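Local coordinates for protein putative citrate lyase (Ralstonia eutropha, PDB 3QQW) that is a putative lyase of the HpcH/HpaI aldolase/citrate lyase family, perhaps a magnesium-dependent (S)-citramalyl-CoA lyase, at residues Arg73-Asp78 with Ala85-His90; Asp102-Val105 with Arg111-Tyr114; Ile104-Gly109 with Lys138-Asp143; Arg131-Val136 with Val146-Leu151. One frame throughout, in Å; residues are numbered along the deposited sequence.

Interaction 1 (Arg73-Asp78 with Ala85-His90)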
loop_
_atom_site.group_PDB
_atom_site.type_symbol
_atom_site.label_atom_id
_atom_site.label_comp_id
_atom_site.label_asym_id
_atom_site.label_seq_id
_atom_site.Cartn_x
_atom_site.Cartn_y
_atom_site.Cartn_z
ATOM N N ARG C 73 -3.678 -11.754 40.442
ATOM C CA ARG C 73 -3.835 -12.900 41.330
ATOM C C ARG C 73 -4.005 -14.202 40.523
ATOM O O ARG C 73 -3.360 -15.189 40.830
ATOM C CB ARG C 73 -5.020 -12.678 42.304
ATOM C CG ARG C 73 -5.310 -13.895 43.190
ATOM C CD ARG C 73 -6.375 -13.701 44.261
ATOM N NE ARG C 73 -7.589 -13.030 43.786
ATOM C CZ ARG C 73 -8.599 -13.618 43.143
ATOM N NH1 ARG C 73 -8.548 -14.915 42.847
ATOM N NH2 ARG C 73 -9.651 -12.907 42.758
HETATM N N MSE C 74 -4.855 -14.194 39.499
HETATM C CA MSE C 74 -5.132 -15.343 38.642
HETATM C C MSE C 74 -3.879 -15.759 37.886
HETATM O O MSE C 74 -3.576 -16.944 37.836
HETATM C CB MSE C 74 -6.281 -15.008 37.653
HETATM C CG MSE C 74 -7.642 -14.934 38.353
HETATM SE SE MSE C 74 -8.108 -16.561 39.343
HETATM C CE MSE C 74 -8.607 -17.672 37.898
ATOM N N ILE C 75 -3.138 -14.784 37.320
ATOM C CA ILE C 75 -1.917 -15.035 36.543
ATOM C C ILE C 75 -0.805 -15.607 37.484
ATOM O O ILE C 75 -0.087 -16.512 37.086
ATOM C CB ILE C 75 -1.475 -13.759 35.743
ATOM C CG1 ILE C 75 -2.487 -13.458 34.606
ATOM C CG2 ILE C 75 -0.061 -13.903 35.171
ATOM C CD1 ILE C 75 -2.215 -12.180 33.778
ATOM N N ALA C 76 -0.704 -15.100 38.710
ATOM C CA ALA C 76 0.285 -15.545 39.691
ATOM C C ALA C 76 -0.049 -16.911 40.281
ATOM O O ALA C 76 0.850 -17.591 40.759
ATOM C CB ALA C 76 0.385 -14.528 40.825
ATOM N N SER C 77 -1.331 -17.296 40.279
ATOM C CA SER C 77 -1.824 -18.504 40.941
ATOM C C SER C 77 -1.338 -19.798 40.311
ATOM O O SER C 77 -0.919 -19.816 39.160
ATOM C CB SER C 77 -3.351 -18.508 41.001
ATOM O OG SER C 77 -3.900 -18.792 39.729
ATOM N N ASP C 78 -1.433 -20.884 41.093
ATOM C CA ASP C 78 -1.106 -22.270 40.748
ATOM C C ASP C 78 -2.022 -22.780 39.627
ATOM O O ASP C 78 -1.641 -23.707 38.894
ATOM C CB ASP C 78 -1.220 -23.151 41.997
ATOM C CG ASP C 78 -0.184 -22.823 43.064
ATOM O OD1 ASP C 78 0.929 -22.382 42.695
ATOM O OD2 ASP C 78 -0.474 -23.042 44.271
ATOM N N ALA C 85 -0.580 -16.919 30.074
ATOM C CA ALA C 85 -1.643 -15.998 30.408
ATOM C C ALA C 85 -1.085 -14.569 30.458
ATOM O O ALA C 85 -0.194 -14.268 31.255
ATOM C CB ALA C 85 -2.252 -16.395 31.746
ATOM N N GLY C 86 -1.551 -13.737 29.528
ATOM C CA GLY C 86 -1.191 -12.327 29.428
ATOM C C GLY C 86 -2.373 -11.471 29.841
ATOM O O GLY C 86 -3.419 -11.998 30.236
ATOM N N ALA C 87 -2.237 -10.153 29.743
ATOM C CA ALA C 87 -3.325 -9.258 30.116
ATOM C C ALA C 87 -3.470 -8.110 29.152
ATOM O O ALA C 87 -2.476 -7.561 28.698
ATOM C CB ALA C 87 -3.106 -8.715 31.521
ATOM N N ARG C 88 -4.702 -7.719 28.860
ATOM C CA ARG C 88 -4.945 -6.530 28.055
ATOM C C ARG C 88 -5.271 -5.431 29.033
ATOM O O ARG C 88 -6.263 -5.521 29.741
ATOM C CB ARG C 88 -6.051 -6.701 26.978
ATOM C CG ARG C 88 -6.389 -5.341 26.361
ATOM C CD ARG C 88 -7.161 -5.306 25.073
ATOM N NE ARG C 88 -8.446 -5.991 25.142
ATOM C CZ ARG C 88 -9.251 -6.181 24.094
ATOM N NH1 ARG C 88 -8.938 -5.674 22.902
ATOM N NH2 ARG C 88 -10.393 -6.852 24.238
ATOM N N ILE C 89 -4.430 -4.404 29.082
ATOM C CA ILE C 89 -4.612 -3.235 29.925
ATOM C C ILE C 89 -5.484 -2.244 29.157
ATOM O O ILE C 89 -5.795 -2.482 28.009
ATOM C CB ILE C 89 -3.198 -2.663 30.297
ATOM C CG1 ILE C 89 -2.444 -2.114 29.025
ATOM C CG2 ILE C 89 -2.369 -3.756 31.044
ATOM C CD1 ILE C 89 -1.199 -1.278 29.277
ATOM N N HIS C 90 -5.851 -1.135 29.766
ATOM C CA HIS C 90 -6.619 -0.066 29.144
ATOM C C HIS C 90 -5.740 0.722 28.134
ATOM O O HIS C 90 -4.514 0.644 28.186
ATOM C CB HIS C 90 -7.186 0.868 30.241
ATOM C CG HIS C 90 -8.303 0.233 31.027
ATOM N ND1 HIS C 90 -8.051 -0.538 32.166
ATOM C CD2 HIS C 90 -9.635 0.230 30.792
ATOM C CE1 HIS C 90 -9.233 -0.943 32.593
ATOM N NE2 HIS C 90 -10.215 -0.494 31.802
#
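The peptide planes A85-G86 and G86-A87 are the flat groups here, and the terminal methyl of I75 lies over a face of each. I75 CD1 is 3.7 Å from G86 O and sits almost directly above that carbonyl. It lies about as far, 3.8 Å, from A85 O, over the face of the preceding peptide. I75 CG2 approaches A85 O from beyond the oxygen, at 3.9 Å. I75 thus sets CD1 over both oxygens and CG1 and CG2 near A85 O alone. A85 O is probably taken up by A113 of the loop before strand 115-117, G86 pairs with V51 and C53 of strand 49-54, and no hydrogen bond crosses the contact. The rest is apolar: I75 CG1 lies 4.1 Å from A85 CB, and I75 CD1 lies 4.2 Å from A87 CB. A85 and A87 present their methyls to the helix, with G86 between them. The extended end of I75 (chi2 177°) carries CD1 over the middle of the strand. S77, the first residue to leave helical geometry, turns its hydroxyl back so that S77 OG donates to M74 O at 2.7 Å, tilted 27° from the carbonyl plane, while I75 O accepts from N80 ND2. All four touching residues are buried. Helix 64-76 packs on strand 85-88, the last two elements of the beta-alpha-beta unit that starts with strand 49-54; M74 leans on helix 32-45, and V71 and I104 of helices 64-76 and 97-107 close over A87.

Interaction 2 (Asp102-Val105 with Arg111-Tyr114)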
loop_
_atom_site.group_PDB
_atom_site.type_symbol
_atom_site.label_atom_id
_atom_site.label_comp_id
_atom_site.label_asym_id
_atom_site.label_seq_id
_atom_site.Cartn_x
_atom_site.Cartn_y
_atom_site.Cartn_z
ATOM N N ASP C 102 1.074 -1.308 36.884
ATOM C CA ASP C 102 1.580 -1.427 38.258
ATOM C C ASP C 102 1.055 -2.687 38.948
ATOM O O ASP C 102 1.841 -3.513 39.399
ATOM C CB ASP C 102 1.185 -0.207 39.098
ATOM C CG ASP C 102 1.710 1.118 38.617
ATOM O OD1 ASP C 102 2.644 1.118 37.775
ATOM O OD2 ASP C 102 1.173 2.165 39.066
ATOM N N ILE C 103 -0.271 -2.862 38.973
ATOM C CA ILE C 103 -0.924 -3.984 39.654
ATOM C C ILE C 103 -0.566 -5.336 39.024
ATOM O O ILE C 103 -0.202 -6.257 39.753
ATOM C CB ILE C 103 -2.473 -3.782 39.721
ATOM C CG1 ILE C 103 -2.840 -2.538 40.582
ATOM C CG2 ILE C 103 -3.156 -5.033 40.257
ATOM C CD1 ILE C 103 -4.291 -2.081 40.395
ATOM N N ILE C 104 -0.689 -5.453 37.690
ATOM C CA ILE C 104 -0.454 -6.722 37.009
ATOM C C ILE C 104 1.044 -7.102 37.000
ATOM O O ILE C 104 1.362 -8.225 37.351
ATOM C CB ILE C 104 -1.103 -6.758 35.603
ATOM C CG1 ILE C 104 -2.638 -6.614 35.746
ATOM C CG2 ILE C 104 -0.751 -8.071 34.857
ATOM C CD1 ILE C 104 -3.379 -6.191 34.482
ATOM N N VAL C 105 1.944 -6.192 36.668
ATOM C CA VAL C 105 3.358 -6.547 36.620
ATOM C C VAL C 105 3.868 -6.897 38.023
ATOM O O VAL C 105 4.467 -7.968 38.180
ATOM C CB VAL C 105 4.240 -5.488 35.906
ATOM C CG1 VAL C 105 5.724 -5.848 36.031
ATOM C CG2 VAL C 105 3.853 -5.358 34.423
ATOM N N ARG C 111 5.003 -14.555 36.301
ATOM C CA ARG C 111 4.388 -15.489 35.364
ATOM C C ARG C 111 3.724 -14.784 34.170
ATOM O O ARG C 111 3.350 -15.466 33.223
ATOM C CB ARG C 111 3.387 -16.404 36.088
ATOM C CG ARG C 111 4.065 -17.299 37.163
ATOM C CD ARG C 111 3.136 -18.341 37.782
ATOM N NE ARG C 111 2.698 -19.454 36.933
ATOM C CZ ARG C 111 3.390 -20.036 35.947
ATOM N NH1 ARG C 111 4.592 -19.580 35.602
ATOM N NH2 ARG C 111 2.880 -21.069 35.292
ATOM N N LEU C 112 3.646 -13.434 34.174
ATOM C CA LEU C 112 3.020 -12.647 33.106
ATOM C C LEU C 112 3.666 -12.933 31.756
ATOM O O LEU C 112 4.870 -12.741 31.599
ATOM C CB LEU C 112 3.082 -11.158 33.443
ATOM C CG LEU C 112 2.321 -10.175 32.519
ATOM C CD1 LEU C 112 0.814 -10.448 32.485
ATOM C CD2 LEU C 112 2.584 -8.772 32.957
ATOM N N ALA C 113 2.871 -13.460 30.799
ATOM C CA ALA C 113 3.371 -13.861 29.490
ATOM C C ALA C 113 3.577 -12.651 28.563
ATOM O O ALA C 113 4.533 -12.638 27.782
ATOM C CB ALA C 113 2.414 -14.854 28.846
ATOM N N TYR C 114 2.671 -11.659 28.637
ATOM C CA TYR C 114 2.674 -10.460 27.802
ATOM C C TYR C 114 1.646 -9.450 28.276
ATOM O O TYR C 114 0.737 -9.786 29.048
ATOM C CB TYR C 114 2.389 -10.800 26.310
ATOM C CG TYR C 114 1.124 -11.586 26.106
ATOM C CD1 TYR C 114 -0.104 -10.943 25.941
ATOM C CD2 TYR C 114 1.143 -12.978 26.070
ATOM C CE1 TYR C 114 -1.286 -11.669 25.784
ATOM C CE2 TYR C 114 -0.032 -13.713 25.927
ATOM C CZ TYR C 114 -1.242 -13.054 25.784
ATOM O OH TYR C 114 -2.393 -13.784 25.606
#
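L112 pushes its two methyls against I104 and V105, where helix 97-107 of the TIM barrel is followed by the loop leading into strand 115-117. The tight part is the I104 side. I104 CG2 lies 3.7 Å from L112 CD1 and 3.9 Å from L112 CD2, so one methyl of the isoleucine meets both ends of the leucine fork. The two side chains cross at about a right angle, and the meeting is methyl against methyl. The I104 torsion (chi1 -62°) places CG2 on the loop side, while CG1 continues toward the strands. The V105 side is looser and rests on a single close approach, V105 CG2 to L112 CD2. V105 directs its other methyl, CG1, toward helix 123-139. Both helix residues are buried; the loop side, at L112, is the partly exposed one. The backbones remain well apart, the nearest CA atoms being those of V105 and L112 at 7.0 Å, and no hydrogen bond joins the two segments; the contact is apolar packing between helix and loop. Flanking residues face other parts of the fold: I103 leans on helix 64-76, and partly exposed R111 sends NH2 to N80 O. V146 of the loop before strand 148-152 is a further neighbour of L112. In L112 itself, chi1 (-173°) brings CG to the helix, and chi2 (61°) turns CD2 so that it lies 3.9 Å from both I104 CG2 and V105 CG2.

Interaction 3 (Ile104-Gly109 with Lys138-Asp143)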
loop_
_atom_site.group_PDB
_atom_site.type_symbol
_atom_site.label_atom_id
_atom_site.label_comp_id
_atom_site.label_asym_id
_atom_site.label_seq_id
_atom_site.Cartn_x
_atom_site.Cartn_y
_atom_site.Cartn_z
ATOM N N ILE C 104 -0.689 -5.453 37.690
ATOM C CA ILE C 104 -0.454 -6.722 37.009
ATOM C C ILE C 104 1.044 -7.102 37.000
ATOM O O ILE C 104 1.362 -8.225 37.351
ATOM C CB ILE C 104 -1.103 -6.758 35.603
ATOM C CG1 ILE C 104 -2.638 -6.614 35.746
ATOM C CG2 ILE C 104 -0.751 -8.071 34.857
ATOM C CD1 ILE C 104 -3.379 -6.191 34.482
ATOM N N VAL C 105 1.944 -6.192 36.668
ATOM C CA VAL C 105 3.358 -6.547 36.620
ATOM C C VAL C 105 3.868 -6.897 38.023
ATOM O O VAL C 105 4.467 -7.968 38.180
ATOM C CB VAL C 105 4.240 -5.488 35.906
ATOM C CG1 VAL C 105 5.724 -5.848 36.031
ATOM C CG2 VAL C 105 3.853 -5.358 34.423
ATOM N N ASN C 106 3.556 -6.069 39.039
ATOM C CA ASN C 106 4.013 -6.341 40.397
ATOM C C ASN C 106 3.331 -7.558 41.012
ATOM O O ASN C 106 3.925 -8.217 41.881
ATOM C CB ASN C 106 3.846 -5.124 41.294
ATOM C CG ASN C 106 4.765 -3.992 40.912
ATOM O OD1 ASN C 106 5.979 -4.156 40.814
ATOM N ND2 ASN C 106 4.205 -2.812 40.687
ATOM N N GLY C 107 2.150 -7.888 40.495
ATOM C CA GLY C 107 1.348 -8.965 41.033
ATOM C C GLY C 107 1.460 -10.323 40.392
ATOM O O GLY C 107 1.178 -11.323 41.054
ATOM N N ALA C 108 1.852 -10.391 39.113
ATOM C CA ALA C 108 1.849 -11.649 38.359
ATOM C C ALA C 108 2.824 -12.728 38.848
ATOM O O ALA C 108 2.873 -13.794 38.230
ATOM C CB ALA C 108 2.116 -11.366 36.896
ATOM N N GLY C 109 3.589 -12.463 39.916
ATOM C CA GLY C 109 4.581 -13.395 40.448
ATOM C C GLY C 109 5.590 -13.880 39.417
ATOM O O GLY C 109 6.063 -15.025 39.509
ATOM N N LYS C 138 11.445 -4.060 35.554
ATOM C CA LYS C 138 12.754 -4.015 36.204
ATOM C C LYS C 138 12.601 -3.800 37.731
ATOM O O LYS C 138 13.227 -4.547 38.491
ATOM C CB LYS C 138 13.652 -2.945 35.557
ATOM N N ARG C 139 11.736 -2.847 38.191
ATOM C CA ARG C 139 11.514 -2.603 39.632
ATOM C C ARG C 139 10.878 -3.822 40.337
ATOM O O ARG C 139 11.054 -4.001 41.539
ATOM C CB ARG C 139 10.625 -1.383 39.869
ATOM C CG ARG C 139 11.272 -0.032 39.633
ATOM C CD ARG C 139 10.272 1.075 39.899
ATOM N NE ARG C 139 10.427 2.173 38.946
ATOM C CZ ARG C 139 9.448 2.671 38.195
ATOM N NH1 ARG C 139 8.216 2.183 38.285
ATOM N NH2 ARG C 139 9.687 3.675 37.364
ATOM N N ALA C 140 10.151 -4.656 39.587
ATOM C CA ALA C 140 9.523 -5.879 40.106
ATOM C C ALA C 140 10.511 -7.062 40.142
ATOM O O ALA C 140 10.153 -8.165 40.559
ATOM C CB ALA C 140 8.320 -6.241 39.255
ATOM N N GLY C 141 11.737 -6.822 39.717
ATOM C CA GLY C 141 12.790 -7.826 39.707
ATOM C C GLY C 141 12.746 -8.808 38.565
ATOM O O GLY C 141 13.311 -9.895 38.665
ATOM N N LEU C 142 12.079 -8.448 37.479
ATOM C CA LEU C 142 12.004 -9.294 36.296
ATOM C C LEU C 142 13.308 -9.159 35.499
ATOM O O LEU C 142 13.727 -8.022 35.205
ATOM C CB LEU C 142 10.805 -8.909 35.424
ATOM C CG LEU C 142 9.393 -9.246 35.881
ATOM C CD1 LEU C 142 8.448 -8.901 34.866
ATOM C CD2 LEU C 142 9.231 -10.693 36.296
ATOM N N ASP C 143 13.975 -10.305 35.176
ATOM C CA ASP C 143 15.219 -10.334 34.407
ATOM C C ASP C 143 14.946 -9.982 32.933
ATOM O O ASP C 143 15.558 -9.063 32.372
ATOM C CB ASP C 143 15.901 -11.729 34.528
ATOM C CG ASP C 143 14.987 -12.961 34.543
ATOM O OD1 ASP C 143 13.790 -12.828 34.179
ATOM O OD2 ASP C 143 15.479 -14.059 34.900
#
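A140, V105 and L142 bury most of this contact, which brings together the C-terminal ends of two neighbouring outer helices of the TIM barrel, 97-107 and 123-139. The second helix finishes in a Schellman motif: G141 takes a positive phi (79°), and G141 N bonds back to K138 O at 3.0 Å. The chain turns off the helix here, and A140 before the glycine and L142 after it both face helix 97-107. A140 gives up the greatest area, and the backbones come closest at this point, with N106 CA and A140 CA 5.5 Å apart. V105 supplies the apolar surface opposite. The methyl V105 CG1, trans to the valine nitrogen (chi1 174°), points into the cleft between the two helix ends and lies 4.2 Å from A140 CB and 4.3 Å from L142 CD1. These are loose van der Waals distances, and no hydrogen bond spans the segments. L142 also rests on A137, and V136 of the same helix touches both V105 and N106. On the exposed side the N106 side chain bends over the alanine so that its amide oxygen, OD1, is 3.5 Å from A140 CB. The nitrogen of that amide is turned back to its own helix, where N106 ND2 makes a weak hydrogen bond to D102 O.

Interaction 4 (Arg131-Val136 with Val146-Leu151)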
loop_
_atom_site.group_PDB
_atom_site.type_symbol
_atom_site.label_atom_id
_atom_site.label_comp_id
_atom_site.label_asym_id
_atom_site.label_seq_id
_atom_site.Cartn_x
_atom_site.Cartn_y
_atom_site.Cartn_z
ATOM N N ARG C 131 7.957 1.741 27.531
ATOM C CA ARG C 131 8.945 2.318 28.432
ATOM C C ARG C 131 8.450 2.179 29.889
ATOM O O ARG C 131 9.230 1.846 30.778
ATOM C CB ARG C 131 9.159 3.789 28.028
ATOM C CG ARG C 131 10.242 4.564 28.762
ATOM C CD ARG C 131 10.564 5.850 28.004
ATOM N NE ARG C 131 9.496 6.862 28.069
ATOM C CZ ARG C 131 8.798 7.312 27.026
ATOM N NH1 ARG C 131 9.044 6.860 25.805
ATOM N NH2 ARG C 131 7.854 8.221 27.198
ATOM N N TYR C 132 7.140 2.449 30.119
ATOM C CA TYR C 132 6.552 2.381 31.449
ATOM C C TYR C 132 6.522 0.932 31.952
ATOM O O TYR C 132 6.910 0.698 33.087
ATOM C CB TYR C 132 5.148 3.024 31.486
ATOM C CG TYR C 132 4.621 3.143 32.902
ATOM C CD1 TYR C 132 5.090 4.134 33.757
ATOM C CD2 TYR C 132 3.717 2.211 33.414
ATOM C CE1 TYR C 132 4.665 4.206 35.079
ATOM C CE2 TYR C 132 3.271 2.284 34.729
ATOM C CZ TYR C 132 3.756 3.276 35.562
ATOM O OH TYR C 132 3.320 3.338 36.857
ATOM N N ILE C 133 6.105 -0.024 31.106
ATOM C CA ILE C 133 6.076 -1.473 31.398
ATOM C C ILE C 133 7.499 -1.926 31.765
ATOM O O ILE C 133 7.650 -2.594 32.773
ATOM C CB ILE C 133 5.480 -2.301 30.218
ATOM C CG1 ILE C 133 3.986 -1.952 29.971
ATOM C CG2 ILE C 133 5.637 -3.805 30.423
ATOM C CD1 ILE C 133 3.446 -2.412 28.598
ATOM N N GLY C 134 8.514 -1.471 31.008
ATOM C CA GLY C 134 9.924 -1.756 31.240
ATOM C C GLY C 134 10.386 -1.311 32.611
ATOM O O GLY C 134 11.045 -2.082 33.328
ATOM N N ASP C 135 10.010 -0.069 33.005
ATOM C CA ASP C 135 10.363 0.496 34.306
ATOM C C ASP C 135 9.772 -0.328 35.443
ATOM O O ASP C 135 10.480 -0.685 36.393
ATOM C CB ASP C 135 9.887 1.954 34.417
ATOM C CG ASP C 135 10.603 2.958 33.549
ATOM O OD1 ASP C 135 11.729 2.649 33.091
ATOM O OD2 ASP C 135 10.049 4.066 33.349
ATOM N N VAL C 136 8.483 -0.659 35.328
ATOM C CA VAL C 136 7.746 -1.450 36.328
ATOM C C VAL C 136 8.320 -2.897 36.370
ATOM O O VAL C 136 8.550 -3.427 37.469
ATOM C CB VAL C 136 6.203 -1.404 36.100
ATOM C CG1 VAL C 136 5.489 -2.193 37.184
ATOM C CG2 VAL C 136 5.688 0.044 36.088
ATOM N N VAL C 146 8.977 -7.807 29.732
ATOM C CA VAL C 146 7.614 -8.313 29.499
ATOM C C VAL C 146 7.305 -8.093 28.004
ATOM O O VAL C 146 7.338 -6.942 27.553
ATOM C CB VAL C 146 6.550 -7.611 30.403
ATOM C CG1 VAL C 146 5.139 -8.115 30.129
ATOM C CG2 VAL C 146 6.880 -7.745 31.868
ATOM N N PRO C 147 7.046 -9.170 27.222
ATOM C CA PRO C 147 6.707 -8.993 25.798
ATOM C C PRO C 147 5.420 -8.203 25.644
ATOM O O PRO C 147 4.553 -8.266 26.499
ATOM C CB PRO C 147 6.548 -10.425 25.292
ATOM C CG PRO C 147 7.274 -11.280 26.295
ATOM C CD PRO C 147 6.998 -10.594 27.597
ATOM N N VAL C 148 5.330 -7.408 24.597
ATOM C CA VAL C 148 4.180 -6.540 24.347
ATOM C C VAL C 148 3.484 -6.936 23.038
ATOM O O VAL C 148 4.138 -7.294 22.051
ATOM C CB VAL C 148 4.621 -5.040 24.337
ATOM C CG1 VAL C 148 3.446 -4.118 24.092
ATOM C CG2 VAL C 148 5.331 -4.665 25.638
ATOM N N HIS C 149 2.145 -6.883 23.072
ATOM C CA HIS C 149 1.223 -7.099 21.952
ATOM C C HIS C 149 0.559 -5.776 21.708
ATOM O O HIS C 149 -0.028 -5.203 22.637
ATOM C CB HIS C 149 0.190 -8.190 22.246
ATOM C CG HIS C 149 0.744 -9.573 22.441
ATOM N ND1 HIS C 149 -0.094 -10.675 22.448
ATOM C CD2 HIS C 149 2.018 -9.987 22.661
ATOM C CE1 HIS C 149 0.688 -11.720 22.666
ATOM N NE2 HIS C 149 1.974 -11.352 22.802
ATOM N N VAL C 150 0.706 -5.234 20.501
ATOM C CA VAL C 150 0.158 -3.906 20.208
ATOM C C VAL C 150 -0.990 -4.011 19.222
ATOM O O VAL C 150 -0.844 -4.574 18.135
ATOM C CB VAL C 150 1.270 -2.940 19.700
ATOM C CG1 VAL C 150 0.716 -1.565 19.376
ATOM C CG2 VAL C 150 2.385 -2.822 20.725
ATOM N N LEU C 151 -2.140 -3.456 19.605
ATOM C CA LEU C 151 -3.284 -3.380 18.704
ATOM C C LEU C 151 -3.076 -2.284 17.681
ATOM O O LEU C 151 -2.714 -1.157 18.044
ATOM C CB LEU C 151 -4.578 -3.093 19.477
ATOM C CG LEU C 151 -5.495 -4.258 19.897
ATOM C CD1 LEU C 151 -5.995 -5.056 18.720
ATOM C CD2 LEU C 151 -4.863 -5.102 20.923
#
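The helical backbone at I133 (phi -58°, psi -44°) faces the extended chain from V146 to V148, with no backbone bond between them, so side chains alone make the contact. I133 spans both valines with separate branches. Its CG2 methyl lies 3.9 Å from V146 CB, and its CD1 lies 4.2 Å from V148 CG2. The first pair of side chains meets at about a right angle, the second at a slant. The I133 torsions account for this division: CG2 stands trans to the backbone nitrogen, over V146, while the nearly extended second torsion (chi2 163°) takes CD1 on to V148. P147, between the two valines, points away from the helix, in line with the alternation of an extended chain. All three touching residues are buried. The contact belongs to a beta-alpha-beta unit of the TIM barrel, strand 115-117, helix 123-139 and strand 148-152, and it packs the helix against the outer face of the second strand. I133 also touches I115 on the first strand, and V148 reaches I130 one turn earlier in the helix. The next residue, H149, faces the other side of the sheet, where its ring stacks with that of Y114 and its NE2 is hydrogen-bonded to E171 OE2. V146, ahead of the strand, additionally meets A137.

Interactions 1 to 4 run through successive barrel elements. The centres of interactions 1 and 2 are about 6 Å apart, and a probable backbone hydrogen bond, A87 N to Y114 O at 3.1 Å, joins them. Interactions 2 and 3 overlap at I104 and V105, but only V105 makes contact in both, toward L112 and then toward A140 and L142. Interactions 3 and 4 both use helix 123-139 and meet where V105 CB lies 3.7 Å from V136 CG1. Y132 OH and D102 OD1 probably hydrogen-bond between interactions 2 and 4. R88, predicted to bind substrate, lies on the strand of interaction 1, with the side chains of I104 and V148 about 8 and 10 Å from its own.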